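Local coordinates for OBG-type G domain-containing protein (Pyrococcus horikoshii, PDB 2E87) that binds GDP in its Obg-type G domain and is probably a GTP-binding protein of the NOG1 family, though its cellular role is unknown, at residues Lys299-Glu302 against Lys303-Lys306; Glu266-His269 against Leu270-Val274; Lys38-Lys41 against Ala42-Arg45; Glu124-Glu127 against Leu128-Gln131. All coordinates share one frame; numbering follows the deposited sequence.

Contact 1 of 4, residues Lys299-Glu302 against Lys303-Lys306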
# COMPACT_ATOMS: atom_id res chain seq x y z
N LYS A 299 -33.15 24.48 -10.03
CA LYS A 299 -33.04 25.87 -9.62
C LYS A 299 -32.51 25.92 -8.20
O LYS A 299 -31.63 26.72 -7.88
CB LYS A 299 -34.41 26.57 -9.68
CG LYS A 299 -34.88 26.91 -11.09
CD LYS A 299 -36.15 27.76 -11.06
CE LYS A 299 -36.56 28.22 -12.46
NZ LYS A 299 -37.66 29.23 -12.42
N ARG A 300 -33.05 25.05 -7.35
CA ARG A 300 -32.62 24.98 -5.96
C ARG A 300 -31.16 24.57 -5.89
O ARG A 300 -30.39 25.12 -5.11
CB ARG A 300 -33.47 23.97 -5.18
CG ARG A 300 -32.93 23.69 -3.78
CD ARG A 300 -32.87 24.97 -2.93
NE ARG A 300 -31.93 24.86 -1.81
CZ ARG A 300 -31.97 23.90 -0.88
NH1 ARG A 300 -32.89 22.96 -0.94
NH2 ARG A 300 -31.07 23.90 0.10
N LEU A 301 -30.79 23.59 -6.72
CA LEU A 301 -29.42 23.11 -6.73
C LEU A 301 -28.43 24.20 -7.14
O LEU A 301 -27.53 24.52 -6.38
CB LEU A 301 -29.28 21.91 -7.66
CG LEU A 301 -28.89 20.63 -6.92
CD1 LEU A 301 -28.69 19.50 -7.90
CD2 LEU A 301 -27.62 20.88 -6.13
N GLU A 302 -28.60 24.76 -8.33
CA GLU A 302 -27.70 25.82 -8.78
C GLU A 302 -27.60 26.90 -7.72
O GLU A 302 -26.51 27.38 -7.41
CB GLU A 302 -28.17 26.42 -10.10
CG GLU A 302 -28.15 25.46 -11.26
CD GLU A 302 -27.81 26.14 -12.57
OE1 GLU A 302 -26.70 26.71 -12.67
OE2 GLU A 302 -28.63 26.10 -13.51
N LYS A 303 -28.75 27.28 -7.16
CA LYS A 303 -28.79 28.31 -6.14
C LYS A 303 -27.85 27.89 -5.02
O LYS A 303 -26.85 28.54 -4.76
CB LYS A 303 -30.22 28.46 -5.61
CG LYS A 303 -30.52 29.79 -4.92
CD LYS A 303 -32.04 29.96 -4.74
CE LYS A 303 -32.41 31.38 -4.33
NZ LYS A 303 -33.89 31.61 -4.36
N PHE A 304 -28.18 26.77 -4.38
CA PHE A 304 -27.38 26.22 -3.29
C PHE A 304 -25.89 26.16 -3.64
O PHE A 304 -25.04 26.59 -2.86
CB PHE A 304 -27.85 24.81 -2.96
CG PHE A 304 -26.90 24.04 -2.10
CD1 PHE A 304 -26.77 24.32 -0.75
CD2 PHE A 304 -26.10 23.04 -2.65
CE1 PHE A 304 -25.87 23.61 0.05
CE2 PHE A 304 -25.20 22.33 -1.86
CZ PHE A 304 -25.08 22.62 -0.51
N VAL A 305 -25.59 25.60 -4.81
CA VAL A 305 -24.21 25.46 -5.25
C VAL A 305 -23.48 26.78 -5.35
O VAL A 305 -22.43 26.97 -4.74
CB VAL A 305 -24.12 24.76 -6.62
CG1 VAL A 305 -22.68 24.77 -7.11
CG2 VAL A 305 -24.62 23.33 -6.50
N LYS A 306 -24.03 27.71 -6.13
CA LYS A 306 -23.39 29.00 -6.29
C LYS A 306 -23.20 29.69 -4.95
O LYS A 306 -22.26 30.47 -4.78
CB LYS A 306 -24.18 29.86 -7.28
CG LYS A 306 -24.08 29.32 -8.70
CD LYS A 306 -25.00 30.00 -9.69
CE LYS A 306 -24.83 29.39 -11.08
NZ LYS A 306 -25.79 29.93 -12.09
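E302 and K306, one helical turn apart, lie side by side and point the same way, their charged ends meeting in a salt bridge. NZ of K306 stands 3.4 Å from OE1 of E302, a length at which the hydrogen bond is weak, and CE of K306 packs close behind it. K306 is extended beyond CG, with CG anti to its carbonyl carbon (chi1 -69°); this lays CB and CG beside the backbone O of E302 and carries the ammonium back toward the carboxylate. E302 reaches it with a bend at chi2, and its OE2 has a long, weak ion pair with K314.

The helix, 295-307, is the crossover of the beta-alpha-beta unit formed with strands 283-287 and 313-314 of the G domain. On its inner side L301 and V305 cross obliquely, CD2 of L301 lying 3.9 Å from CG2 of V305, and both side chains press on strand 283-287. The F304 ring, in loose contact with L301, packs on helix 264-277, and the O of L301 sits at the ring edge, near its plane. The R300 side chain bends at chi2 (59°), which brings its NE to 4.2 Å from CB of F304, while the guanidinium stands oblique to the phenyl ring. V305 N donates to L301 O at 2.7 Å, a nearly straight bond.

Contact 2 of 4, residues Glu266-His269 against Leu270-Val274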
# COMPACT_ATOMS: atom_id res chain seq x y z
N GLU A 266 -31.02 15.26 0.93
CA GLU A 266 -30.07 14.25 1.41
C GLU A 266 -28.77 14.30 0.59
O GLU A 266 -27.68 14.09 1.12
CB GLU A 266 -30.69 12.86 1.32
CG GLU A 266 -31.82 12.59 2.32
CD GLU A 266 -32.31 11.15 2.28
OE1 GLU A 266 -31.62 10.30 1.67
OE2 GLU A 266 -33.37 10.86 2.87
N GLN A 267 -28.87 14.59 -0.70
CA GLN A 267 -27.69 14.68 -1.53
C GLN A 267 -26.90 15.89 -1.07
O GLN A 267 -25.68 15.86 -1.05
CB GLN A 267 -28.06 14.84 -3.01
CG GLN A 267 -28.67 13.61 -3.65
CD GLN A 267 -29.11 13.87 -5.09
OE1 GLN A 267 -28.31 14.32 -5.91
NE2 GLN A 267 -30.37 13.59 -5.39
N ILE A 268 -27.59 16.97 -0.72
CA ILE A 268 -26.87 18.16 -0.24
C ILE A 268 -26.16 17.86 1.09
O ILE A 268 -25.03 18.29 1.31
CB ILE A 268 -27.82 19.38 -0.06
CG1 ILE A 268 -28.13 20.01 -1.42
CG2 ILE A 268 -27.19 20.43 0.82
CD1 ILE A 268 -29.24 21.06 -1.36
N HIS A 269 -26.80 17.12 1.98
CA HIS A 269 -26.14 16.83 3.24
C HIS A 269 -24.85 16.09 2.98
O HIS A 269 -23.82 16.41 3.56
CB HIS A 269 -27.04 16.01 4.16
CG HIS A 269 -28.19 16.78 4.71
ND1 HIS A 269 -29.28 16.18 5.30
CD2 HIS A 269 -28.42 18.12 4.77
CE1 HIS A 269 -30.13 17.11 5.70
NE2 HIS A 269 -29.63 18.29 5.39
N LEU A 270 -24.91 15.11 2.08
CA LEU A 270 -23.73 14.32 1.77
C LEU A 270 -22.66 15.20 1.15
O LEU A 270 -21.49 15.11 1.51
CB LEU A 270 -24.07 13.18 0.81
CG LEU A 270 -22.92 12.19 0.62
CD1 LEU A 270 -22.59 11.53 1.95
CD2 LEU A 270 -23.30 11.14 -0.41
N PHE A 271 -23.06 16.06 0.22
CA PHE A 271 -22.09 16.94 -0.41
C PHE A 271 -21.35 17.75 0.65
O PHE A 271 -20.13 17.90 0.59
CB PHE A 271 -22.78 17.90 -1.38
CG PHE A 271 -21.94 19.08 -1.73
CD1 PHE A 271 -20.94 18.98 -2.68
CD2 PHE A 271 -22.10 20.28 -1.05
CE1 PHE A 271 -20.09 20.05 -2.94
CE2 PHE A 271 -21.25 21.36 -1.30
CZ PHE A 271 -20.25 21.24 -2.25
N GLU A 272 -22.08 18.29 1.62
CA GLU A 272 -21.47 19.10 2.66
C GLU A 272 -20.51 18.30 3.55
O GLU A 272 -19.46 18.80 3.95
CB GLU A 272 -22.56 19.78 3.51
CG GLU A 272 -23.56 20.54 2.66
CD GLU A 272 -24.63 21.24 3.48
OE1 GLU A 272 -25.29 20.57 4.31
OE2 GLU A 272 -24.80 22.47 3.26
N GLU A 273 -20.88 17.07 3.85
CA GLU A 273 -20.02 16.22 4.66
C GLU A 273 -18.74 15.87 3.87
O GLU A 273 -17.65 15.86 4.43
CB GLU A 273 -20.75 14.95 5.05
CG GLU A 273 -20.14 14.29 6.26
CD GLU A 273 -20.53 12.84 6.38
OE1 GLU A 273 -19.99 12.03 5.59
OE2 GLU A 273 -21.37 12.50 7.23
N VAL A 274 -18.88 15.60 2.58
CA VAL A 274 -17.73 15.25 1.75
C VAL A 274 -16.87 16.48 1.45
O VAL A 274 -15.64 16.40 1.44
CB VAL A 274 -18.18 14.58 0.42
CG1 VAL A 274 -17.01 14.42 -0.53
CG2 VAL A 274 -18.78 13.22 0.72
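E272 folds back over the preceding turn of its helix, against I268 and H269. Its CB lies 3.6 Å from the O of I268 and about as far from that of H269. CG is anti to the carbonyl carbon (chi1 -53°), which brings it to 3.0 Å from the same I268 O, the acceptor of E272 N. From there the chain runs extended, crossing I268 so that CD lies 3.8 Å from its CG2 methyl. At the tip OE1 is 4.0 Å from CD2 of H269, at the edge of the imidazole and near its plane; carboxylate and ring are only 19° apart in tilt. NE2 of H269 stays 5.0 Å from OE1, and any attraction would depend on the protonation of H269, which the structure does not settle. OE2 also touches CG2 of I268 and has a long, weak ion pair with K308.

Q267 has its polar partners outside these turns: OE1 accepts from D255 N and NE2 donates to F262 O, while its chain packs on H175, near the GDP-binding residue V178. Helix 264-277 is the crossover between parallel strands 249-254 and 283-287, a right-handed beta-alpha-beta unit of the P-loop GTPase fold.

Contact 3 of 4, residues Lys38-Lys41 against Ala42-Arg45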
# COMPACT_ATOMS: atom_id res chain seq x y z
N LYS A 38 42.80 -34.88 16.54
CA LYS A 38 41.40 -35.33 16.61
C LYS A 38 40.52 -34.19 17.13
O LYS A 38 39.51 -33.84 16.52
CB LYS A 38 41.25 -36.54 17.54
CG LYS A 38 39.78 -37.02 17.69
CD LYS A 38 39.52 -37.90 18.92
CE LYS A 38 38.04 -38.34 18.99
NZ LYS A 38 37.65 -39.08 20.25
N VAL A 39 40.93 -33.63 18.27
CA VAL A 39 40.21 -32.53 18.92
C VAL A 39 40.16 -31.28 18.06
O VAL A 39 39.18 -30.54 18.11
CB VAL A 39 40.85 -32.18 20.29
CG1 VAL A 39 40.37 -30.82 20.77
CG2 VAL A 39 40.49 -33.23 21.31
N LYS A 40 41.21 -31.04 17.29
CA LYS A 40 41.27 -29.87 16.43
C LYS A 40 40.22 -30.00 15.32
O LYS A 40 39.58 -29.02 14.94
CB LYS A 40 42.67 -29.75 15.82
CG LYS A 40 42.93 -28.44 15.09
CD LYS A 40 44.29 -28.43 14.38
CE LYS A 40 44.71 -27.02 13.95
NZ LYS A 40 43.72 -26.36 13.06
N LYS A 41 40.05 -31.23 14.82
CA LYS A 41 39.10 -31.52 13.75
C LYS A 41 37.66 -31.35 14.18
O LYS A 41 36.84 -30.81 13.44
CB LYS A 41 39.32 -32.95 13.21
CG LYS A 41 40.60 -33.09 12.39
CD LYS A 41 40.67 -34.43 11.67
CE LYS A 41 41.89 -34.47 10.75
NZ LYS A 41 42.14 -35.83 10.18
N ALA A 42 37.34 -31.83 15.38
CA ALA A 42 35.99 -31.68 15.91
C ALA A 42 35.75 -30.18 16.12
O ALA A 42 34.69 -29.65 15.76
CB ALA A 42 35.87 -32.43 17.23
N ARG A 43 36.75 -29.50 16.67
CA ARG A 43 36.69 -28.07 16.94
C ARG A 43 36.45 -27.23 15.68
O ARG A 43 35.70 -26.26 15.72
CB ARG A 43 37.97 -27.63 17.66
CG ARG A 43 38.05 -26.14 17.99
CD ARG A 43 39.17 -25.83 18.99
NE ARG A 43 40.51 -26.11 18.46
CZ ARG A 43 41.49 -26.66 19.16
NH1 ARG A 43 41.30 -27.01 20.43
NH2 ARG A 43 42.67 -26.89 18.59
N LEU A 44 37.08 -27.60 14.57
CA LEU A 44 36.90 -26.85 13.33
C LEU A 44 35.55 -27.19 12.70
O LEU A 44 35.03 -26.44 11.89
CB LEU A 44 37.99 -27.19 12.31
CG LEU A 44 39.45 -26.92 12.69
CD1 LEU A 44 40.35 -27.32 11.53
CD2 LEU A 44 39.64 -25.46 13.04
N ARG A 45 35.00 -28.34 13.06
CA ARG A 45 33.71 -28.73 12.52
C ARG A 45 32.63 -27.97 13.26
O ARG A 45 31.70 -27.44 12.64
CB ARG A 45 33.47 -30.24 12.68
CG ARG A 45 33.94 -31.07 11.52
CD ARG A 45 33.20 -32.40 11.41
NE ARG A 45 33.74 -33.21 10.32
CZ ARG A 45 34.80 -34.01 10.45
NH1 ARG A 45 35.43 -34.10 11.61
NH2 ARG A 45 35.24 -34.69 9.40
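The backbone O of K40 receives the shortest sound polar bond here, from L44 N at 2.9 Å, and the L44 side chain crowds the same oxygen. CG of L44, anti to its carbonyl carbon (chi1 -59°), comes to 3.1 Å from K40 O, and its two methyls fork toward the end of K40. That lysine runs extended and bends only at chi4 (-57°), which sets NZ 3.8 Å from CD1 of L44. A glycine in place of L44 would probably leave the end of K40 freer to turn and uncover F32 and R35, on which the leucine also packs.

R43 folds back over the preceding turn. Its chain bends at chi3, laying one guanidinium face over CA of K40; NH2 is 3.8 Å from CG of the lysine, and NH1 is 3.9 Å from CG1 of V39. NH1 also makes weak hydrogen bonds to S119 O and N120 OD1. The like charges of K40 and R43 remain 5.7 Å apart, NZ to NH2. R45 sets its CB and CG against the O of K41 and gives its NE to A29 O in the preceding helix. V39 and R43 both touch I125 of helix 122-142. These residues form the first turns of helix 38-67, with N37 OD1 accepting from V39 N at its start, in the NOG1 N-terminal helical domain.

Contact 4 of 4, residues Glu124-Glu127 against Leu128-Gln131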
# COMPACT_ATOMS: atom_id res chain seq x y z
N GLU A 124 33.58 -29.58 26.39
CA GLU A 124 33.19 -28.19 26.30
C GLU A 124 32.94 -27.76 24.87
O GLU A 124 31.95 -27.10 24.58
CB GLU A 124 34.29 -27.32 26.90
CG GLU A 124 33.91 -25.87 27.03
CD GLU A 124 35.05 -25.06 27.57
OE1 GLU A 124 36.06 -24.89 26.85
OE2 GLU A 124 34.94 -24.60 28.72
N ILE A 125 33.84 -28.13 23.97
CA ILE A 125 33.68 -27.79 22.57
C ILE A 125 32.29 -28.20 22.11
O ILE A 125 31.56 -27.43 21.49
CB ILE A 125 34.74 -28.50 21.72
CG1 ILE A 125 36.06 -27.76 21.90
CG2 ILE A 125 34.29 -28.60 20.27
CD1 ILE A 125 37.27 -28.48 21.32
N ALA A 126 31.91 -29.43 22.44
CA ALA A 126 30.61 -29.94 22.06
C ALA A 126 29.50 -29.15 22.73
O ALA A 126 28.58 -28.68 22.05
CB ALA A 126 30.51 -31.41 22.44
N GLU A 127 29.58 -29.02 24.05
CA GLU A 127 28.56 -28.30 24.82
C GLU A 127 28.33 -26.89 24.31
O GLU A 127 27.20 -26.39 24.32
CB GLU A 127 28.94 -28.28 26.30
CG GLU A 127 28.80 -29.64 26.99
CD GLU A 127 29.45 -29.71 28.38
OE1 GLU A 127 29.05 -30.59 29.18
OE2 GLU A 127 30.36 -28.90 28.67
N LEU A 128 29.39 -26.24 23.85
CA LEU A 128 29.28 -24.89 23.33
C LEU A 128 28.48 -24.84 22.02
O LEU A 128 27.66 -23.95 21.84
CB LEU A 128 30.68 -24.27 23.16
CG LEU A 128 31.46 -23.93 24.45
CD1 LEU A 128 32.90 -23.56 24.13
CD2 LEU A 128 30.77 -22.80 25.18
N ARG A 129 28.70 -25.79 21.10
CA ARG A 129 27.91 -25.78 19.87
C ARG A 129 26.44 -26.01 20.25
O ARG A 129 25.53 -25.37 19.73
CB ARG A 129 28.31 -26.90 18.89
CG ARG A 129 27.07 -27.41 18.12
CD ARG A 129 27.28 -28.63 17.25
NE ARG A 129 27.85 -29.77 17.96
CZ ARG A 129 27.24 -30.47 18.91
NH1 ARG A 129 26.00 -30.16 19.30
NH2 ARG A 129 27.88 -31.47 19.48
N ARG A 130 26.24 -26.97 21.15
CA ARG A 130 24.91 -27.32 21.59
C ARG A 130 24.21 -26.10 22.20
O ARG A 130 23.03 -25.87 21.95
CB ARG A 130 24.99 -28.46 22.60
CG ARG A 130 23.71 -29.26 22.74
CD ARG A 130 23.89 -30.37 23.76
NE ARG A 130 24.94 -31.31 23.38
CZ ARG A 130 25.91 -31.73 24.19
NH1 ARG A 130 25.97 -31.31 25.44
NH2 ARG A 130 26.83 -32.57 23.74
N GLN A 131 24.95 -25.30 22.96
CA GLN A 131 24.36 -24.11 23.56
C GLN A 131 23.96 -23.10 22.51
O GLN A 131 22.89 -22.50 22.60
CB GLN A 131 25.33 -23.44 24.53
CG GLN A 131 25.57 -24.19 25.82
CD GLN A 131 26.36 -23.36 26.81
OE1 GLN A 131 25.92 -22.29 27.22
NE2 GLN A 131 27.55 -23.84 27.18
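L128 lies alongside E124, both side chains pointing the same way, with CD1 of the leucine 3.8 Å from CG of the glutamate. The leucine CG is anti to its own carbonyl carbon (chi1 -69°), which places it 3.2 Å from the O of E124, the carbonyl that also accepts L128 N at 2.8 Å. Beyond the shared aliphatic length the carboxylate of E124 turns to S119 OG, bonded through OE1. Substituting alanine for L128 would probably open a gap against Y112, R115 and I116 of helix 88-117 and leave CG of E124 without its apolar neighbour.

In this way helix 122-142 packs between two others of the NOG1 N-terminal helical domain: L128 faces helix 88-117, while I125 and R129 meet helix 38-67. R129 bends at chi3 (55°) and sets one guanidinium face over the O of A126, which lies 3.8 Å above the plane and over its centre. Its NE forms a salt bridge with E46. R130 folds back over E127, its NH1 3.6 Å from CG of that glutamate. The carboxylate and guanidinium stand perpendicular, and OE1 of E127 is 4.9 Å from NH1, too far for a salt bridge, though the opposite charges probably still attract weakly. The A126 methyl lies near both arginines, 4.0 Å from NH2 of R129.

In the fold
Two pairs of contacts occupy opposite ends of an elongated chain. Contacts 3 and 4 come first, in helices 38-67 and 122-142 of the NOG1 N-terminal helical domain; their centres are 12 Å apart, and the helices meet where I125 CD1 lies 3.8 Å from R43 CB. Contacts 2 and 1 follow in that order, on helices 264-277 and 295-307, successive crossovers of the G-domain sheet. Their centres are 13 Å apart, and F304 CZ touches I268 CG2 at 3.3 Å. Centres of contacts 1 and 3 lie about 90 Å apart. Contacts 1 and 2 therefore belong to the nucleotide-binding domain, and contacts 3 and 4 to the far end of the helical one.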